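Local coordinates for carbonic anhydrase (Coccomyxa sp. PA, PDB 3UCJ), which probably catalyses the reversible hydration of carbon dioxide to hydrogencarbonate as a zinc-dependent beta-class carbonic anhydrase, at residues Asp129-Leu141 / Asp151-Phe163. Numbering follows the deposited sequence.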
loop_
_atom_site.group_PDB
_atom_site.type_symbol
_atom_site.label_atom_id
_atom_site.label_comp_id
_atom_site.label_asym_id
_atom_site.label_seq_id
_atom_site.Cartn_x
_atom_site.Cartn_y
_atom_site.Cartn_z
ATOM N N ASP A 129 3.029 7.965 -9.961
ATOM C CA ASP A 129 2.914 7.215 -11.203
ATOM C C ASP A 129 2.875 8.189 -12.385
ATOM O O ASP A 129 3.321 7.805 -13.513
ATOM C CB ASP A 129 1.560 6.394 -11.304
ATOM C CG ASP A 129 1.345 5.399 -10.119
ATOM O OD1 ASP A 129 0.468 4.498 -10.244
ATOM O OD2 ASP A 129 1.853 5.587 -9.002
ATOM N N VAL A 130 2.150 9.276 -12.178
ATOM C CA VAL A 130 2.046 10.289 -13.282
ATOM C C VAL A 130 3.487 10.794 -13.642
ATOM O O VAL A 130 3.842 10.852 -14.838
ATOM C CB VAL A 130 1.158 11.434 -12.904
ATOM C CG1 VAL A 130 1.082 12.412 -14.163
ATOM C CG2 VAL A 130 -0.280 10.908 -12.585
ATOM N N ARG A 131 4.318 11.051 -12.629
ATOM C CA ARG A 131 5.709 11.412 -12.953
ATOM C C ARG A 131 6.428 10.368 -13.777
ATOM O O ARG A 131 7.257 10.716 -14.640
ATOM C CB ARG A 131 6.512 11.808 -11.717
ATOM C CG ARG A 131 6.081 13.152 -11.108
ATOM C CD ARG A 131 6.966 13.607 -9.947
ATOM N NE ARG A 131 6.731 12.825 -8.731
ATOM C CZ ARG A 131 5.913 13.203 -7.755
ATOM N NH1 ARG A 131 5.270 14.408 -7.817
ATOM N NH2 ARG A 131 5.786 12.439 -6.691
ATOM N N GLU A 132 6.165 9.078 -13.533
ATOM C CA GLU A 132 6.885 8.047 -14.202
ATOM C C GLU A 132 6.472 8.041 -15.679
ATOM O O GLU A 132 7.309 7.847 -16.514
ATOM C CB GLU A 132 6.496 6.678 -13.581
ATOM C CG GLU A 132 7.176 6.426 -12.299
ATOM C CD GLU A 132 6.786 4.942 -11.842
ATOM O OE1 GLU A 132 5.857 4.789 -11.028
ATOM O OE2 GLU A 132 7.357 3.929 -12.401
ATOM N N VAL A 133 5.198 8.220 -15.956
ATOM C CA VAL A 133 4.720 8.299 -17.307
ATOM C C VAL A 133 5.321 9.521 -17.997
ATOM O O VAL A 133 5.828 9.442 -19.047
ATOM C CB VAL A 133 3.214 8.447 -17.352
ATOM C CG1 VAL A 133 2.779 8.612 -18.742
ATOM C CG2 VAL A 133 2.528 7.246 -16.745
ATOM N N ARG A 134 5.230 10.644 -17.338
ATOM C CA ARG A 134 5.804 11.886 -17.801
ATOM C C ARG A 134 7.269 11.738 -18.177
ATOM O O ARG A 134 7.675 12.151 -19.212
ATOM C CB ARG A 134 5.644 12.917 -16.697
ATOM C CG ARG A 134 6.260 14.266 -16.932
ATOM C CD ARG A 134 6.453 14.990 -15.652
ATOM N NE ARG A 134 7.601 14.534 -14.927
ATOM C CZ ARG A 134 8.011 15.045 -13.790
ATOM N NH1 ARG A 134 7.364 16.039 -13.250
ATOM N NH2 ARG A 134 9.068 14.563 -13.201
ATOM N N ASP A 135 8.032 11.142 -17.295
ATOM C CA ASP A 135 9.451 11.012 -17.442
ATOM C C ASP A 135 9.850 10.197 -18.644
ATOM O O ASP A 135 10.917 10.347 -19.150
ATOM C CB ASP A 135 10.074 10.417 -16.206
ATOM C CG ASP A 135 10.161 11.383 -15.062
ATOM O OD1 ASP A 135 10.481 10.954 -13.983
ATOM O OD2 ASP A 135 9.887 12.555 -15.215
ATOM N N LYS A 136 8.976 9.329 -19.089
ATOM C CA LYS A 136 9.255 8.529 -20.247
ATOM C C LYS A 136 8.846 9.230 -21.521
ATOM O O LYS A 136 8.951 8.695 -22.576
ATOM C CB LYS A 136 8.578 7.172 -20.125
ATOM C CG LYS A 136 9.089 6.390 -18.991
ATOM C CD LYS A 136 8.782 4.952 -19.088
ATOM C CE LYS A 136 7.545 4.633 -18.403
ATOM N NZ LYS A 136 7.250 3.238 -18.520
ATOM N N ASN A 137 8.420 10.464 -21.401
ATOM C CA ASN A 137 7.895 11.166 -22.535
ATOM C C ASN A 137 8.365 12.592 -22.712
ATOM O O ASN A 137 7.668 13.388 -23.245
ATOM C CB ASN A 137 6.379 11.107 -22.505
ATOM C CG ASN A 137 5.868 9.770 -22.857
ATOM O OD1 ASN A 137 5.888 9.393 -23.989
ATOM N ND2 ASN A 137 5.458 9.020 -21.881
ATOM N N ALA A 138 9.571 12.893 -22.282
ATOM C CA ALA A 138 10.114 14.217 -22.473
ATOM C C ALA A 138 9.945 14.704 -23.885
ATOM O O ALA A 138 9.568 15.822 -24.104
ATOM C CB ALA A 138 11.544 14.253 -22.084
ATOM N N ALA A 139 10.215 13.836 -24.836
ATOM C CA ALA A 139 10.136 14.199 -26.252
ATOM C C ALA A 139 8.762 14.588 -26.755
ATOM O O ALA A 139 8.656 15.380 -27.713
ATOM C CB ALA A 139 10.756 13.117 -27.133
ATOM N N LYS A 140 7.677 14.088 -26.114
ATOM C CA LYS A 140 6.335 14.481 -26.525
ATOM C C LYS A 140 5.809 15.682 -25.733
ATOM O O LYS A 140 4.768 16.267 -26.113
ATOM C CB LYS A 140 5.374 13.319 -26.355
ATOM C CG LYS A 140 5.781 12.088 -27.023
ATOM C CD LYS A 140 4.732 11.051 -26.703
ATOM C CE LYS A 140 5.132 9.703 -27.205
ATOM N NZ LYS A 140 4.739 9.626 -28.621
ATOM N N LEU A 141 6.461 16.025 -24.624
ATOM C CA LEU A 141 5.950 17.055 -23.726
ATOM C C LEU A 141 6.717 18.411 -23.774
ATOM O O LEU A 141 6.151 19.534 -23.542
ATOM C CB LEU A 141 5.950 16.501 -22.258
ATOM C CG LEU A 141 4.856 15.385 -22.093
ATOM C CD1 LEU A 141 5.045 14.818 -20.716
ATOM C CD2 LEU A 141 3.528 16.016 -22.072
ATOM N N ASP A 151 -2.880 18.586 -21.803
ATOM C CA ASP A 151 -3.715 17.703 -22.552
ATOM C C ASP A 151 -2.968 16.444 -22.931
ATOM O O ASP A 151 -3.476 15.361 -22.855
ATOM C CB ASP A 151 -4.228 18.397 -23.800
ATOM C CG ASP A 151 -5.192 19.498 -23.500
ATOM O OD1 ASP A 151 -5.452 20.287 -24.387
ATOM O OD2 ASP A 151 -5.692 19.609 -22.397
ATOM N N LYS A 152 -1.745 16.611 -23.355
ATOM C CA LYS A 152 -0.937 15.503 -23.735
ATOM C C LYS A 152 -0.653 14.593 -22.541
ATOM O O LYS A 152 -0.663 13.410 -22.665
ATOM C CB LYS A 152 0.351 16.025 -24.334
ATOM C CG LYS A 152 1.185 15.031 -25.007
ATOM C CD LYS A 152 0.426 14.299 -26.017
ATOM C CE LYS A 152 1.303 13.923 -27.127
ATOM N NZ LYS A 152 0.835 12.780 -27.875
ATOM N N MET A 153 -0.394 15.170 -21.393
ATOM C CA MET A 153 -0.156 14.380 -20.210
ATOM C C MET A 153 -1.365 13.503 -19.890
ATOM O O MET A 153 -1.228 12.356 -19.596
ATOM C CB MET A 153 0.195 15.267 -19.045
ATOM C CG MET A 153 0.616 14.526 -17.804
ATOM S SD MET A 153 2.219 13.802 -17.910
ATOM C CE MET A 153 1.880 12.079 -18.128
ATOM N N VAL A 154 -2.542 14.077 -19.961
ATOM C CA VAL A 154 -3.772 13.327 -19.776
ATOM C C VAL A 154 -3.834 12.122 -20.705
ATOM O O VAL A 154 -4.068 11.033 -20.291
ATOM C CB VAL A 154 -5.003 14.234 -19.944
ATOM C CG1 VAL A 154 -6.237 13.433 -20.045
ATOM C CG2 VAL A 154 -5.107 15.167 -18.799
ATOM N N GLU A 155 -3.570 12.346 -21.972
ATOM C CA GLU A 155 -3.587 11.303 -22.956
ATOM C C GLU A 155 -2.541 10.224 -22.741
ATOM O O GLU A 155 -2.814 9.067 -22.884
ATOM C CB GLU A 155 -3.456 11.902 -24.351
ATOM C CG GLU A 155 -4.613 12.754 -24.744
ATOM C CD GLU A 155 -4.325 13.692 -25.907
ATOM O OE1 GLU A 155 -5.146 14.567 -26.152
ATOM O OE2 GLU A 155 -3.283 13.556 -26.539
ATOM N N LEU A 156 -1.330 10.626 -22.431
ATOM C CA LEU A 156 -0.258 9.674 -22.205
ATOM C C LEU A 156 -0.587 8.836 -20.977
ATOM O O LEU A 156 -0.247 7.639 -20.949
ATOM C CB LEU A 156 1.075 10.402 -21.951
ATOM C CG LEU A 156 1.678 10.939 -23.303
ATOM C CD1 LEU A 156 2.804 11.954 -22.956
ATOM C CD2 LEU A 156 2.080 9.811 -24.231
ATOM N N ASN A 157 -1.194 9.496 -20.006
ATOM C CA ASN A 157 -1.555 8.798 -18.763
ATOM C C ASN A 157 -2.615 7.718 -19.093
ATOM O O ASN A 157 -2.473 6.517 -18.694
ATOM C CB ASN A 157 -2.040 9.766 -17.716
ATOM C CG ASN A 157 -2.256 9.047 -16.349
ATOM O OD1 ASN A 157 -1.367 8.320 -15.882
ATOM N ND2 ASN A 157 -3.440 9.198 -15.803
ATOM N N VAL A 158 -3.652 8.095 -19.842
ATOM C CA VAL A 158 -4.609 7.039 -20.308
ATOM C C VAL A 158 -3.868 5.858 -20.945
ATOM O O VAL A 158 -4.116 4.659 -20.619
ATOM C CB VAL A 158 -5.706 7.604 -21.276
ATOM C CG1 VAL A 158 -6.600 6.433 -21.813
ATOM C CG2 VAL A 158 -6.565 8.631 -20.536
ATOM N N GLU A 159 -3.003 6.134 -21.942
ATOM C CA GLU A 159 -2.324 5.032 -22.581
ATOM C C GLU A 159 -1.554 4.170 -21.615
ATOM O O GLU A 159 -1.521 2.936 -21.756
ATOM C CB GLU A 159 -1.369 5.498 -23.744
ATOM C CG GLU A 159 -0.814 4.197 -24.401
ATOM C CD GLU A 159 -0.055 4.354 -25.728
ATOM O OE1 GLU A 159 0.082 5.523 -26.202
ATOM O OE2 GLU A 159 0.443 3.298 -26.213
ATOM N N ALA A 160 -0.841 4.787 -20.659
ATOM C CA ALA A 160 -0.044 3.998 -19.744
ATOM C C ALA A 160 -0.978 3.161 -18.855
ATOM O O ALA A 160 -0.613 2.037 -18.518
ATOM C CB ALA A 160 0.750 4.964 -18.831
ATOM N N GLN A 161 -2.136 3.722 -18.466
ATOM C CA GLN A 161 -3.001 3.007 -17.513
ATOM C C GLN A 161 -3.698 1.883 -18.281
ATOM O O GLN A 161 -3.914 0.797 -17.728
ATOM C CB GLN A 161 -3.996 3.919 -16.757
ATOM C CG GLN A 161 -3.287 5.065 -15.982
ATOM C CD GLN A 161 -2.044 4.610 -15.149
ATOM O OE1 GLN A 161 -2.055 3.512 -14.533
ATOM N NE2 GLN A 161 -0.930 5.466 -15.151
ATOM N N VAL A 162 -3.939 2.086 -19.568
ATOM C CA VAL A 162 -4.433 0.943 -20.384
ATOM C C VAL A 162 -3.435 -0.144 -20.435
ATOM O O VAL A 162 -3.791 -1.366 -20.253
ATOM C CB VAL A 162 -4.852 1.394 -21.833
ATOM C CG1 VAL A 162 -4.992 0.160 -22.773
ATOM C CG2 VAL A 162 -6.107 2.190 -21.724
ATOM N N PHE A 163 -2.155 0.203 -20.637
ATOM C CA PHE A 163 -1.124 -0.839 -20.620
ATOM C C PHE A 163 -1.073 -1.550 -19.256
ATOM O O PHE A 163 -0.964 -2.821 -19.152
ATOM C CB PHE A 163 0.292 -0.198 -20.925
ATOM C CG PHE A 163 1.405 -1.209 -20.977
ATOM C CD1 PHE A 163 1.832 -1.686 -22.230
ATOM C CD2 PHE A 163 2.083 -1.632 -19.825
ATOM C CE1 PHE A 163 2.870 -2.594 -22.349
ATOM C CE2 PHE A 163 3.170 -2.607 -19.906
ATOM C CZ PHE A 163 3.547 -3.101 -21.186
#
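V133 and M153 interlock as reciprocal knobs into holes where the axes of 129-135 and 151-163 cross at 102°, 9.7 Å apart. V133 enters the hole formed by M153, L156, N157 and A160, its two methyls parting: CG1 meets M153 CE at 3.6 Å, while CG2, beside the backbone N, touches A160 CB at 3.6 Å. M153 fits among V130, V133, R134 and L141, its bends at chi2 and chi3 bringing SD within 3.7 Å of R134 CB. Farther along, both methyls of L156 cover the N137 side chain, with CD1 3.7 Å from N137 CB, and CD2 also meets K140 CD. L141 CD2 lies over CB and CG of K152. No hydrogen bond joins the segments. N137 ND2 donates to V133 O (2.9 Å), which K136 N reaches from the other face. Q161 NE2 reaches N157 OD1 from above its carbonyl plane, and Q161 OE1 accepts from V75 N. N157 ND2 donates to G72 O, and the N157 side chain lies about 8 Å from the zinc ion. R134 NE and NH2 grip D135 OD2 in a salt bridge; R134 NH2 and D135 OD1 also bond H219 of the second subunit. Helix 146-167 packs on helices 128-135 and 138-141 here, and elsewhere on helix 107-114 and strands 97-103 and 194-202.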